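Local coordinates for protein putative hydrolase (PDB 4HBS) that is a putative hydrolase built as a five-bladed beta-propeller, its precise activity and substrate not established, at residues F49-G54 and E109-L114; G81-N86 and G390-Y395; G69-S74 and P363-T368. All coordinates share one frame; numbering follows the deposited sequence.

Contact 1 (F49-G54 and E109-L114); sequences FTRSLG and ENLVWL
Trp113 NE1 lies over one face of the Arg51 guanidinium, 3.4 Å from Arg51 CZ and close to the centre of the plane, as the two side chains run antiparallel alongside one another. The two planes are inclined by about 50°, so the groups meet at a slant and are not stacked flat. A bend in the arginine chain at chi3 (66°) turns the head back toward its own loop, where Arg51 NH1 donates to Leu53 O at 2.7 Å; the carbonyl lies 26° out of the guanidinium plane. Trp55 O takes a further bond from NH1, and Asp108 pairs with NE in a salt bridge, which together fix the rotation of the head. Nearer the backbone, Arg51 CD passes 3.7 Å from Trp113 CZ2 and 4.3 Å from Leu111 CD1. Were an alanine here, Asp108 would probably lose its charge partner and the carbonyls of Leu53 and Trp55 their donor, and the indole would be less covered around NE1. At the far end of the indole, Trp113 CH2 meets Phe49 CE2 at 4.2 Å. Phe49, just past helix 43-48, also touches Met100 of strand 98-102, as do Leu111 and Trp113, while Trp55 stacks on the Trp113 ring; the loop after the helix thus packs on 111-113, the outermost strand of a four-stranded antiparallel sheet of the five-bladed propeller.

Contact 2 (G81-N86 and G390-Y395); sequences GVINEN and GSADFY
Ile83 reaches Ala392 through two torsions: chi1 of -56° sets CG2 anti to the backbone N and CG1 anti to the carbonyl carbon, and chi2 of -64° folds CD1 round to the methyl of the alanine. The contact belongs to the periphery of a five-bladed beta-propeller, where the small hairpin of strands 82-84 and 88-93 meets the loop between strands 371-377 and 399-403. Ala392 CB lies against both methyl ends of the isoleucine, closer to Ile83 CD1 (3.6 Å) than to Ile83 CG2 (4.0 Å). Its CB points toward the strand from a short 3-10 turn at 391-392, in which Asp393 N donates to Gly390 O at 2.9 Å. Both partners are buried, and Arg89 of strand 88-93 packs on the isoleucine while Arg87 packs on the alanine.

Around this apolar point the loop is tied down by polar groups. Asp393 OD1 forms salt bridges with Arg87 and Arg396, a carboxylate oxygen shared by two cations. Ser391 OG is hydrogen-bonded to the backbone N of Arg89, adding a further tie to the hairpin. Asn86, at the turn of the hairpin, and Gly390, in the loop, both have positive phi, which by itself favours glycine at the latter. Their main chains join directly: Gly390 N donates to Asn86 O over 2.8 Å, with an N-H...O angle of 151°.

Contact 3 (G69-S74 and P363-T368); sequences GNIFWS and PALSRT
Leu365 pushes its forked end into the notch between Ile71 and Trp73, which lie two residues apart on strand 71-75. One prong, Leu365 CD2, meets Ile71 CD1 at 3.6 Å and also comes within 4.0 Å of Trp73 CZ2. The other, Leu365 CD1, rests 3.8 Å from Trp73 CH2, at the six-membered part of the indole, approaching obliquely. Leu365 and Trp73 reach out from facing sides of the contact, while the leucine and isoleucine meet at an angle. With CG anti to the carbonyl carbon (chi1 -56°), the leucine side chain extends toward the indole even though its CB does not set out straight at the strand.

Ile71 is itself a bump for a second, smaller hollow. Its extended chain, with chi2 at 168°, lodges CD1 in the corner formed by Leu365 CD2 and the methyl of the preceding residue, Ala364 CB, 3.9 Å from Ile71 CD1. Thus the isoleucine tip is cornered by two consecutive residues of the loop, while the fork of the leucine is shared by two side chains of the strand. Leu365 and Trp73 are buried; Ile71 lies partly exposed, with a bound glycerol, probably from the crystallisation liquor, about 4 Å from its side chain.

The loop 363-368 links strands 356-361 and 371-377, so the contact joins two neighbouring sheets of the propeller. No hydrogen bond spans it, and Trp73 NE1 is satisfied by Gln102 of its own sheet; the join therefore rests on shape fit and the burial of apolar surface, without directional bonds.

Contacts 1 and 3 both engage one sheet, at edge strand 111-113 and at strand 71-75, and Phe49 of the first packs directly on Trp73 of the third. Contact 2 lies farther out, about 22 Å from the centre of the chain against 13 Å for contact 3, yet it joins contact 1 through backbone pairing of 52-54 with 81-83. Contacts 2 and 3 do not touch. Chemistry differs accordingly: contact 3 is wholly apolar, contact 1 combines aromatic packing with an anchored arginine, and contact 2 pairs a small isoleucine-alanine contact with a backbone hydrogen bond. In contact 2 three of four touching residues are buried despite its peripheral place, though its interface is smallest; the others are partly buried.

Contact 1 (F49-G54 and E109-L114)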
ATOM      1  N   PHE A  49     -14.592   4.713  -1.260  1.00 41.58           N
ATOM      2  CA  PHE A  49     -14.349   3.498  -0.494  1.00 39.67           C
ATOM      3  C   PHE A  49     -15.295   3.378   0.737  1.00 43.40           C
ATOM      4  O   PHE A  49     -14.979   2.663   1.685  1.00 42.22           O
ATOM      5  CB  PHE A  49     -12.876   3.422  -0.110  1.00 40.44           C
ATOM      6  CG  PHE A  49     -12.008   3.260  -1.344  1.00 41.66           C
ATOM      7  CD1 PHE A  49     -11.658   4.363  -2.121  1.00 44.03           C
ATOM      8  CD2 PHE A  49     -11.574   2.007  -1.749  1.00 42.91           C
ATOM      9  CE1 PHE A  49     -10.875   4.214  -3.265  1.00 44.91           C
ATOM     10  CE2 PHE A  49     -10.803   1.860  -2.902  1.00 45.99           C
ATOM     11  CZ  PHE A  49     -10.449   2.969  -3.650  1.00 44.17           C
ATOM     12  N   THR A  50     -16.484   4.036   0.681  1.00 41.30           N
ATOM     13  CA  THR A  50     -17.584   3.883   1.636  1.00 41.34           C
ATOM     14  C   THR A  50     -18.621   3.176   0.813  1.00 47.67           C
ATOM     15  O   THR A  50     -19.439   3.841   0.174  1.00 49.89           O
ATOM     16  CB  THR A  50     -18.065   5.212   2.203  1.00 44.27           C
ATOM     17  OG1 THR A  50     -16.967   5.929   2.707  1.00 49.45           O
ATOM     18  CG2 THR A  50     -19.034   5.037   3.319  1.00 39.87           C
ATOM     19  N   ARG A  51     -18.507   1.831   0.707  1.00 42.70           N
ATOM     20  CA  ARG A  51     -19.371   1.013  -0.154  1.00 42.72           C
ATOM     21  C   ARG A  51     -20.281   0.105   0.662  1.00 47.57           C
ATOM     22  O   ARG A  51     -19.999  -0.153   1.831  1.00 46.28           O
ATOM     23  CB  ARG A  51     -18.503   0.175  -1.098  1.00 39.53           C
ATOM     24  CG  ARG A  51     -17.404   0.993  -1.794  1.00 40.88           C
ATOM     25  CD  ARG A  51     -16.659   0.279  -2.912  1.00 45.66           C
ATOM     26  NE  ARG A  51     -17.530  -0.020  -4.048  1.00 44.69           N
ATOM     27  CZ  ARG A  51     -18.212  -1.149  -4.233  1.00 50.27           C
ATOM     28  NH1 ARG A  51     -18.123  -2.141  -3.357  1.00 34.30           N
ATOM     29  NH2 ARG A  51     -18.992  -1.291  -5.293  1.00 43.55           N
ATOM     30  N   SER A  52     -21.384  -0.360   0.047  1.00 45.80           N
ATOM     31  CA  SER A  52     -22.380  -1.207   0.702  1.00 46.33           C
ATOM     32  C   SER A  52     -22.470  -2.636   0.171  1.00 50.26           C
ATOM     33  O   SER A  52     -22.944  -3.501   0.910  1.00 51.16           O
ATOM     34  CB  SER A  52     -23.750  -0.566   0.571  1.00 52.79           C
ATOM     35  OG  SER A  52     -23.744   0.658   1.288  1.00 69.62           O
ATOM     36  N   LEU A  53     -22.103  -2.881  -1.103  1.00 45.07           N
ATOM     37  CA  LEU A  53     -22.181  -4.206  -1.716  1.00 44.15           C
ATOM     38  C   LEU A  53     -20.850  -4.543  -2.332  1.00 49.27           C
ATOM     39  O   LEU A  53     -20.328  -3.735  -3.100  1.00 49.86           O
ATOM     40  CB  LEU A  53     -23.286  -4.228  -2.809  1.00 44.72           C
ATOM     41  CG  LEU A  53     -24.470  -5.180  -2.619  1.00 48.19           C
ATOM     42  CD1 LEU A  53     -25.201  -5.373  -3.926  1.00 48.33           C
ATOM     43  CD2 LEU A  53     -24.038  -6.529  -2.037  1.00 48.51           C
ATOM     44  N   GLY A  54     -20.328  -5.725  -2.041  1.00 45.86           N
ATOM     45  CA  GLY A  54     -19.027  -6.137  -2.557  1.00 45.44           C
ATOM     46  C   GLY A  54     -17.938  -5.622  -1.647  1.00 47.34           C
ATOM     47  O   GLY A  54     -18.130  -5.633  -0.428  1.00 47.08           O
ATOM     48  N   GLU A 109     -19.136   3.392 -10.287  1.00 54.47           N
ATOM     49  CA  GLU A 109     -19.173   2.624 -11.535  1.00 55.23           C
ATOM     50  C   GLU A 109     -17.766   2.418 -12.123  1.00 58.95           C
ATOM     51  O   GLU A 109     -17.569   1.462 -12.871  1.00 60.03           O
ATOM     52  CB  GLU A 109     -20.094   3.298 -12.592  1.00 58.64           C
ATOM     53  CG  GLU A 109     -19.794   4.763 -12.901  1.00 72.42           C
ATOM     54  CD  GLU A 109     -20.706   5.464 -13.896  1.00102.88           C
ATOM     55  OE1 GLU A 109     -21.680   4.838 -14.378  1.00106.26           O
ATOM     56  OE2 GLU A 109     -20.453   6.658 -14.179  1.00 98.06           O
ATOM     57  N   ASN A 110     -16.800   3.311 -11.799  1.00 53.82           N
ATOM     58  CA  ASN A 110     -15.438   3.230 -12.310  1.00 52.95           C
ATOM     59  C   ASN A 110     -14.544   2.280 -11.507  1.00 55.73           C
ATOM     60  O   ASN A 110     -13.495   1.908 -12.012  1.00 56.23           O
ATOM     61  CB  ASN A 110     -14.814   4.607 -12.372  1.00 51.84           C
ATOM     62  CG  ASN A 110     -15.562   5.534 -13.303  1.00 63.27           C
ATOM     63  OD1 ASN A 110     -16.359   6.380 -12.876  1.00 52.74           O
ATOM     64  ND2 ASN A 110     -15.367   5.355 -14.601  1.00 51.47           N
ATOM     65  N   LEU A 111     -14.937   1.878 -10.290  1.00 50.32           N
ATOM     66  CA  LEU A 111     -14.170   0.911  -9.506  1.00 48.06           C
ATOM     67  C   LEU A 111     -14.559  -0.485  -9.992  1.00 51.62           C
ATOM     68  O   LEU A 111     -15.597  -0.997  -9.577  1.00 52.68           O
ATOM     69  CB  LEU A 111     -14.465   1.077  -7.997  1.00 46.85           C
ATOM     70  CG  LEU A 111     -14.246   2.470  -7.388  1.00 51.16           C
ATOM     71  CD1 LEU A 111     -14.357   2.415  -5.872  1.00 49.86           C
ATOM     72  CD2 LEU A 111     -12.899   3.059  -7.786  1.00 53.43           C
ATOM     73  N   VAL A 112     -13.775  -1.073 -10.916  1.00 46.70           N
ATOM     74  CA  VAL A 112     -14.081  -2.393 -11.495  1.00 46.75           C
ATOM     75  C   VAL A 112     -13.436  -3.501 -10.646  1.00 49.94           C
ATOM     76  O   VAL A 112     -12.290  -3.880 -10.889  1.00 49.14           O
ATOM     77  CB  VAL A 112     -13.645  -2.477 -12.981  1.00 51.39           C
ATOM     78  CG1 VAL A 112     -14.080  -3.798 -13.605  1.00 51.63           C
ATOM     79  CG2 VAL A 112     -14.212  -1.295 -13.774  1.00 52.58           C
ATOM     80  N   TRP A 113     -14.199  -4.045  -9.679  1.00 46.43           N
ATOM     81  CA  TRP A 113     -13.717  -5.099  -8.772  1.00 45.54           C
ATOM     82  C   TRP A 113     -13.561  -6.398  -9.547  1.00 51.80           C
ATOM     83  O   TRP A 113     -14.573  -6.982  -9.964  1.00 53.67           O
ATOM     84  CB  TRP A 113     -14.685  -5.289  -7.577  1.00 43.83           C
ATOM     85  CG  TRP A 113     -14.916  -4.022  -6.821  1.00 44.52           C
ATOM     86  CD1 TRP A 113     -15.898  -3.098  -7.053  1.00 48.26           C
ATOM     87  CD2 TRP A 113     -14.008  -3.419  -5.892  1.00 43.22           C
ATOM     88  NE1 TRP A 113     -15.681  -1.974  -6.291  1.00 47.59           N
ATOM     89  CE2 TRP A 113     -14.511  -2.133  -5.584  1.00 47.97           C
ATOM     90  CE3 TRP A 113     -12.816  -3.841  -5.289  1.00 43.11           C
ATOM     91  CZ2 TRP A 113     -13.864  -1.271  -4.684  1.00 46.22           C
ATOM     92  CZ3 TRP A 113     -12.163  -2.981  -4.427  1.00 44.06           C
ATOM     93  CH2 TRP A 113     -12.692  -1.718  -4.116  1.00 44.95           C
ATOM     94  N   LEU A 114     -12.303  -6.849  -9.778  1.00 47.06           N
ATOM     95  CA  LEU A 114     -12.031  -8.083 -10.527  1.00 47.35           C
ATOM     96  C   LEU A 114     -12.046  -9.222  -9.535  1.00 51.68           C
ATOM     97  O   LEU A 114     -11.025  -9.892  -9.305  1.00 51.46           O
ATOM     98  CB  LEU A 114     -10.681  -7.998 -11.263  1.00 47.25           C
ATOM     99  CG  LEU A 114     -10.442  -6.793 -12.153  1.00 51.42           C
ATOM    100  CD1 LEU A 114      -9.035  -6.786 -12.617  1.00 51.17           C
ATOM    101  CD2 LEU A 114     -11.399  -6.773 -13.319  1.00 55.41           C
TER

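Contact 2 (G81-N86 and G390-Y395)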
ATOM      1  N   GLY A  81     -18.984  -8.231   0.955  1.00 40.76           N
ATOM      2  CA  GLY A  81     -20.305  -8.619   1.414  1.00 40.93           C
ATOM      3  C   GLY A  81     -21.296  -7.484   1.476  1.00 45.34           C
ATOM      4  O   GLY A  81     -21.335  -6.645   0.574  1.00 45.12           O
ATOM      5  N   VAL A  82     -22.079  -7.436   2.562  1.00 42.53           N
ATOM      6  CA  VAL A  82     -23.191  -6.501   2.734  1.00 43.04           C
ATOM      7  C   VAL A  82     -23.012  -5.555   3.945  1.00 46.50           C
ATOM      8  O   VAL A  82     -22.679  -6.010   5.037  1.00 45.80           O
ATOM      9  CB  VAL A  82     -24.490  -7.359   2.880  1.00 47.20           C
ATOM     10  CG1 VAL A  82     -25.641  -6.556   3.469  1.00 48.13           C
ATOM     11  CG2 VAL A  82     -24.892  -7.952   1.539  1.00 47.36           C
ATOM     12  N   ILE A  83     -23.294  -4.247   3.743  1.00 43.08           N
ATOM     13  CA  ILE A  83     -23.296  -3.239   4.821  1.00 42.34           C
ATOM     14  C   ILE A  83     -24.747  -2.833   5.010  1.00 49.80           C
ATOM     15  O   ILE A  83     -25.406  -2.443   4.038  1.00 51.65           O
ATOM     16  CB  ILE A  83     -22.407  -2.015   4.545  1.00 43.41           C
ATOM     17  CG1 ILE A  83     -20.949  -2.402   4.248  1.00 42.41           C
ATOM     18  CG2 ILE A  83     -22.505  -1.022   5.674  1.00 42.43           C
ATOM     19  CD1 ILE A  83     -20.210  -3.054   5.356  1.00 49.56           C
ATOM     20  N   ASN A  84     -25.245  -2.919   6.245  1.00 45.58           N
ATOM     21  CA  ASN A  84     -26.629  -2.624   6.558  1.00 46.39           C
ATOM     22  C   ASN A  84     -26.799  -1.183   7.039  1.00 52.54           C
ATOM     23  O   ASN A  84     -25.865  -0.383   6.986  1.00 51.66           O
ATOM     24  CB  ASN A  84     -27.126  -3.631   7.607  1.00 43.99           C
ATOM     25  CG  ASN A  84     -27.043  -5.073   7.156  1.00 56.11           C
ATOM     26  OD1 ASN A  84     -26.436  -5.913   7.830  1.00 45.00           O
ATOM     27  ND2 ASN A  84     -27.705  -5.415   6.037  1.00 47.12           N
ATOM     28  N   GLU A  85     -28.021  -0.847   7.434  1.00 52.31           N
ATOM     29  CA  GLU A  85     -28.406   0.463   7.954  1.00 53.98           C
ATOM     30  C   GLU A  85     -27.369   1.007   8.969  1.00 57.55           C
ATOM     31  O   GLU A  85     -26.894   0.259   9.843  1.00 56.53           O
ATOM     32  CB  GLU A  85     -29.803   0.378   8.626  1.00 57.81           C
ATOM     33  CG  GLU A  85     -30.949  -0.007   7.679  1.00 77.65           C
ATOM     34  CD  GLU A  85     -31.404  -1.467   7.697  1.00111.13           C
ATOM     35  OE1 GLU A  85     -30.582  -2.360   7.372  1.00 98.14           O
ATOM     36  OE2 GLU A  85     -32.602  -1.709   7.978  1.00111.07           O
ATOM     37  N   ASN A  86     -27.022   2.314   8.826  1.00 53.67           N
ATOM     38  CA  ASN A  86     -26.063   3.054   9.670  1.00 51.44           C
ATOM     39  C   ASN A  86     -24.659   2.451   9.609  1.00 51.44           C
ATOM     40  O   ASN A  86     -23.984   2.332  10.629  1.00 49.88           O
ATOM     41  CB  ASN A  86     -26.542   3.164  11.128  1.00 51.55           C
ATOM     42  CG  ASN A  86     -27.924   3.725  11.266  1.00 72.35           C
ATOM     43  OD1 ASN A  86     -28.819   3.065  11.785  1.00 66.86           O
ATOM     44  ND2 ASN A  86     -28.128   4.963  10.821  1.00 65.28           N
ATOM     45  N   GLY A 390     -21.834   2.046  12.327  1.00 46.99           N
ATOM     46  CA  GLY A 390     -20.498   2.527  11.995  1.00 45.23           C
ATOM     47  C   GLY A 390     -19.381   1.510  12.001  1.00 47.57           C
ATOM     48  O   GLY A 390     -18.271   1.838  11.583  1.00 46.68           O
ATOM     49  N   SER A 391     -19.652   0.261  12.425  1.00 44.29           N
ATOM     50  CA  SER A 391     -18.661  -0.826  12.472  1.00 42.64           C
ATOM     51  C   SER A 391     -17.951  -1.016  11.162  1.00 47.44           C
ATOM     52  O   SER A 391     -16.772  -1.393  11.157  1.00 49.28           O
ATOM     53  CB  SER A 391     -19.327  -2.133  12.875  1.00 44.75           C
ATOM     54  OG  SER A 391     -20.396  -2.453  12.010  1.00 49.56           O
ATOM     55  N   ALA A 392     -18.638  -0.729  10.039  1.00 42.56           N
ATOM     56  CA  ALA A 392     -18.036  -0.849   8.715  1.00 41.35           C
ATOM     57  C   ALA A 392     -16.761   0.013   8.530  1.00 45.93           C
ATOM     58  O   ALA A 392     -15.876  -0.375   7.760  1.00 45.98           O
ATOM     59  CB  ALA A 392     -19.052  -0.465   7.642  1.00 42.23           C
ATOM     60  N   ASP A 393     -16.665   1.163   9.242  1.00 41.76           N
ATOM     61  CA  ASP A 393     -15.642   2.176   8.995  1.00 40.52           C
ATOM     62  C   ASP A 393     -14.360   2.174   9.888  1.00 42.19           C
ATOM     63  O   ASP A 393     -13.587   3.143   9.848  1.00 40.77           O
ATOM     64  CB  ASP A 393     -16.330   3.532   9.021  1.00 42.42           C
ATOM     65  CG  ASP A 393     -17.306   3.702   7.875  1.00 45.35           C
ATOM     66  OD1 ASP A 393     -16.927   3.398   6.716  1.00 41.22           O
ATOM     67  OD2 ASP A 393     -18.476   4.045   8.142  1.00 55.17           O
ATOM     68  N   PHE A 394     -14.053   1.061  10.551  1.00 36.85           N
ATOM     69  CA  PHE A 394     -12.776   0.959  11.250  1.00 35.18           C
ATOM     70  C   PHE A 394     -11.744   0.489  10.259  1.00 41.63           C
ATOM     71  O   PHE A 394     -10.655   1.047  10.145  1.00 41.50           O
ATOM     72  CB  PHE A 394     -12.855  -0.043  12.415  1.00 36.01           C
ATOM     73  CG  PHE A 394     -13.550   0.480  13.645  1.00 36.54           C
ATOM     74  CD1 PHE A 394     -13.003   1.526  14.380  1.00 38.81           C
ATOM     75  CD2 PHE A 394     -14.708  -0.119  14.112  1.00 37.91           C
ATOM     76  CE1 PHE A 394     -13.591   1.947  15.570  1.00 39.90           C
ATOM     77  CE2 PHE A 394     -15.332   0.345  15.271  1.00 41.80           C
ATOM     78  CZ  PHE A 394     -14.768   1.375  15.994  1.00 39.85           C
ATOM     79  N   TYR A 395     -12.111  -0.564   9.528  1.00 39.73           N
ATOM     80  CA  TYR A 395     -11.262  -1.261   8.605  1.00 39.00           C
ATOM     81  C   TYR A 395     -11.450  -0.865   7.136  1.00 44.44           C
ATOM     82  O   TYR A 395     -11.918  -1.654   6.317  1.00 45.35           O
ATOM     83  CB  TYR A 395     -11.538  -2.733   8.794  1.00 40.54           C
ATOM     84  CG  TYR A 395     -10.441  -3.607   8.276  1.00 42.77           C
ATOM     85  CD1 TYR A 395      -9.185  -3.601   8.864  1.00 43.86           C
ATOM     86  CD2 TYR A 395     -10.664  -4.475   7.218  1.00 44.30           C
ATOM     87  CE1 TYR A 395      -8.167  -4.406   8.392  1.00 44.12           C
ATOM     88  CE2 TYR A 395      -9.662  -5.305   6.753  1.00 45.48           C
ATOM     89  CZ  TYR A 395      -8.415  -5.281   7.355  1.00 52.58           C
ATOM     90  OH  TYR A 395      -7.420  -6.118   6.950  1.00 54.98           O
TER

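Contact 3 (G69-S74 and P363-T368)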
ATOM      1  N   GLY A  69      -4.484   4.543 -19.072  1.00 56.59           N
ATOM      2  CA  GLY A  69      -5.204   5.561 -18.322  1.00 55.48           C
ATOM      3  C   GLY A  69      -5.902   5.055 -17.077  1.00 58.37           C
ATOM      4  O   GLY A  69      -6.374   5.868 -16.279  1.00 57.77           O
ATOM      5  N   ASN A  70      -5.985   3.714 -16.891  1.00 53.98           N
ATOM      6  CA  ASN A  70      -6.619   3.129 -15.708  1.00 51.55           C
ATOM      7  C   ASN A  70      -5.606   3.040 -14.585  1.00 53.45           C
ATOM      8  O   ASN A  70      -4.415   3.260 -14.814  1.00 53.33           O
ATOM      9  CB  ASN A  70      -7.165   1.733 -16.013  1.00 51.37           C
ATOM     10  CG  ASN A  70      -8.117   1.661 -17.180  1.00 71.92           C
ATOM     11  OD1 ASN A  70      -8.901   2.572 -17.421  1.00 69.66           O
ATOM     12  ND2 ASN A  70      -8.054   0.579 -17.952  1.00 60.77           N
ATOM     13  N   ILE A  71      -6.083   2.719 -13.362  1.00 48.02           N
ATOM     14  CA  ILE A  71      -5.251   2.561 -12.162  1.00 45.82           C
ATOM     15  C   ILE A  71      -5.556   1.205 -11.561  1.00 50.39           C
ATOM     16  O   ILE A  71      -6.727   0.850 -11.404  1.00 49.75           O
ATOM     17  CB  ILE A  71      -5.481   3.703 -11.131  1.00 47.46           C
ATOM     18  CG1 ILE A  71      -5.092   5.057 -11.735  1.00 48.02           C
ATOM     19  CG2 ILE A  71      -4.701   3.428  -9.816  1.00 46.88           C
ATOM     20  CD1 ILE A  71      -5.508   6.190 -10.970  1.00 51.52           C
ATOM     21  N   PHE A  72      -4.506   0.456 -11.208  1.00 47.20           N
ATOM     22  CA  PHE A  72      -4.637  -0.869 -10.612  1.00 45.92           C
ATOM     23  C   PHE A  72      -4.549  -0.736  -9.087  1.00 47.94           C
ATOM     24  O   PHE A  72      -3.589  -0.174  -8.589  1.00 46.62           O
ATOM     25  CB  PHE A  72      -3.539  -1.796 -11.161  1.00 48.39           C
ATOM     26  CG  PHE A  72      -3.339  -3.056 -10.363  1.00 49.81           C
ATOM     27  CD1 PHE A  72      -4.100  -4.186 -10.616  1.00 53.62           C
ATOM     28  CD2 PHE A  72      -2.442  -3.089  -9.306  1.00 52.03           C
ATOM     29  CE1 PHE A  72      -3.963  -5.326  -9.825  1.00 54.46           C
ATOM     30  CE2 PHE A  72      -2.309  -4.227  -8.517  1.00 54.59           C
ATOM     31  CZ  PHE A  72      -3.076  -5.334  -8.771  1.00 53.03           C
ATOM     32  N   TRP A  73      -5.535  -1.270  -8.358  1.00 44.06           N
ATOM     33  CA  TRP A  73      -5.568  -1.252  -6.890  1.00 42.30           C
ATOM     34  C   TRP A  73      -5.449  -2.658  -6.373  1.00 45.05           C
ATOM     35  O   TRP A  73      -6.193  -3.514  -6.854  1.00 46.22           O
ATOM     36  CB  TRP A  73      -6.894  -0.658  -6.384  1.00 40.37           C
ATOM     37  CG  TRP A  73      -7.089   0.776  -6.717  1.00 41.78           C
ATOM     38  CD1 TRP A  73      -7.345   1.309  -7.949  1.00 45.57           C
ATOM     39  CD2 TRP A  73      -7.142   1.861  -5.790  1.00 41.37           C
ATOM     40  NE1 TRP A  73      -7.526   2.666  -7.848  1.00 45.24           N
ATOM     41  CE2 TRP A  73      -7.430   3.031  -6.531  1.00 46.13           C
ATOM     42  CE3 TRP A  73      -6.926   1.972  -4.405  1.00 41.73           C
ATOM     43  CZ2 TRP A  73      -7.496   4.294  -5.932  1.00 45.28           C
ATOM     44  CZ3 TRP A  73      -7.009   3.221  -3.811  1.00 43.05           C
ATOM     45  CH2 TRP A  73      -7.292   4.364  -4.569  1.00 44.70           C
ATOM     46  N   SER A  74      -4.560  -2.915  -5.394  1.00 38.73           N
ATOM     47  CA  SER A  74      -4.458  -4.235  -4.761  1.00 37.79           C
ATOM     48  C   SER A  74      -4.742  -4.109  -3.281  1.00 42.76           C
ATOM     49  O   SER A  74      -4.376  -3.106  -2.658  1.00 43.56           O
ATOM     50  CB  SER A  74      -3.100  -4.887  -4.990  1.00 39.93           C
ATOM     51  OG  SER A  74      -2.029  -4.213  -4.363  1.00 44.56           O
ATOM     52  N   PRO A 363       1.082   8.264  -6.440  1.00 44.34           N
ATOM     53  CA  PRO A 363       1.378   9.204  -7.542  1.00 45.17           C
ATOM     54  C   PRO A 363       0.336   9.229  -8.660  1.00 49.64           C
ATOM     55  O   PRO A 363       0.113  10.281  -9.235  1.00 50.91           O
ATOM     56  CB  PRO A 363       2.705   8.687  -8.093  1.00 47.49           C
ATOM     57  CG  PRO A 363       3.319   7.965  -6.981  1.00 51.39           C
ATOM     58  CD  PRO A 363       2.200   7.330  -6.231  1.00 45.86           C
ATOM     59  N   ALA A 364      -0.287   8.076  -8.973  1.00 45.92           N
ATOM     60  CA  ALA A 364      -1.316   7.970 -10.015  1.00 45.98           C
ATOM     61  C   ALA A 364      -2.550   8.861  -9.738  1.00 50.29           C
ATOM     62  O   ALA A 364      -3.196   9.307 -10.691  1.00 51.23           O
ATOM     63  CB  ALA A 364      -1.760   6.527 -10.144  1.00 46.00           C
ATOM     64  N   LEU A 365      -2.881   9.107  -8.447  1.00 45.59           N
ATOM     65  CA  LEU A 365      -4.042   9.926  -8.066  1.00 45.06           C
ATOM     66  C   LEU A 365      -3.718  11.400  -7.972  1.00 49.64           C
ATOM     67  O   LEU A 365      -4.643  12.205  -7.888  1.00 50.16           O
ATOM     68  CB  LEU A 365      -4.603   9.450  -6.715  1.00 43.22           C
ATOM     69  CG  LEU A 365      -4.979   7.974  -6.640  1.00 45.79           C
ATOM     70  CD1 LEU A 365      -5.494   7.622  -5.264  1.00 44.03           C
ATOM     71  CD2 LEU A 365      -6.008   7.627  -7.684  1.00 47.48           C
ATOM     72  N   SER A 366      -2.423  11.767  -7.957  1.00 45.65           N
ATOM     73  CA  SER A 366      -1.996  13.157  -7.851  1.00 45.80           C
ATOM     74  C   SER A 366      -2.456  13.948  -9.082  1.00 52.06           C
ATOM     75  O   SER A 366      -2.126  13.578 -10.223  1.00 53.41           O
ATOM     76  CB  SER A 366      -0.481  13.233  -7.697  1.00 48.05           C
ATOM     77  OG  SER A 366      -0.074  14.545  -7.363  1.00 56.84           O
ATOM     78  N   ARG A 367      -3.288  14.981  -8.847  1.00 47.69           N
ATOM     79  CA  ARG A 367      -3.841  15.819  -9.904  1.00 48.35           C
ATOM     80  C   ARG A 367      -2.870  16.943 -10.336  1.00 56.02           C
ATOM     81  O   ARG A 367      -2.852  17.283 -11.521  1.00 57.50           O
ATOM     82  CB  ARG A 367      -5.194  16.422  -9.469  1.00 44.10           C
ATOM     83  CG  ARG A 367      -6.340  15.399  -9.471  1.00 45.45           C
ATOM     84  CD  ARG A 367      -7.656  16.005  -9.032  1.00 51.70           C
ATOM     85  NE  ARG A 367      -7.971  15.747  -7.609  1.00 58.56           N
ATOM     86  CZ  ARG A 367      -8.987  15.003  -7.144  1.00 66.96           C
ATOM     87  NH1 ARG A 367      -9.824  14.397  -7.984  1.00 39.52           N
ATOM     88  NH2 ARG A 367      -9.171  14.862  -5.832  1.00 61.53           N
ATOM     89  N   THR A 368      -2.086  17.526  -9.394  1.00 52.99           N
ATOM     90  CA  THR A 368      -1.170  18.651  -9.684  1.00 53.88           C
ATOM     91  C   THR A 368       0.255  18.535  -9.053  1.00 57.64           C
ATOM     92  O   THR A 368       0.991  19.520  -9.078  1.00 58.06           O
ATOM     93  CB  THR A 368      -1.808  19.950  -9.165  1.00 59.23           C
ATOM     94  OG1 THR A 368      -1.745  19.970  -7.727  1.00 56.75           O
ATOM     95  CG2 THR A 368      -3.250  20.127  -9.642  1.00 57.76           C
TER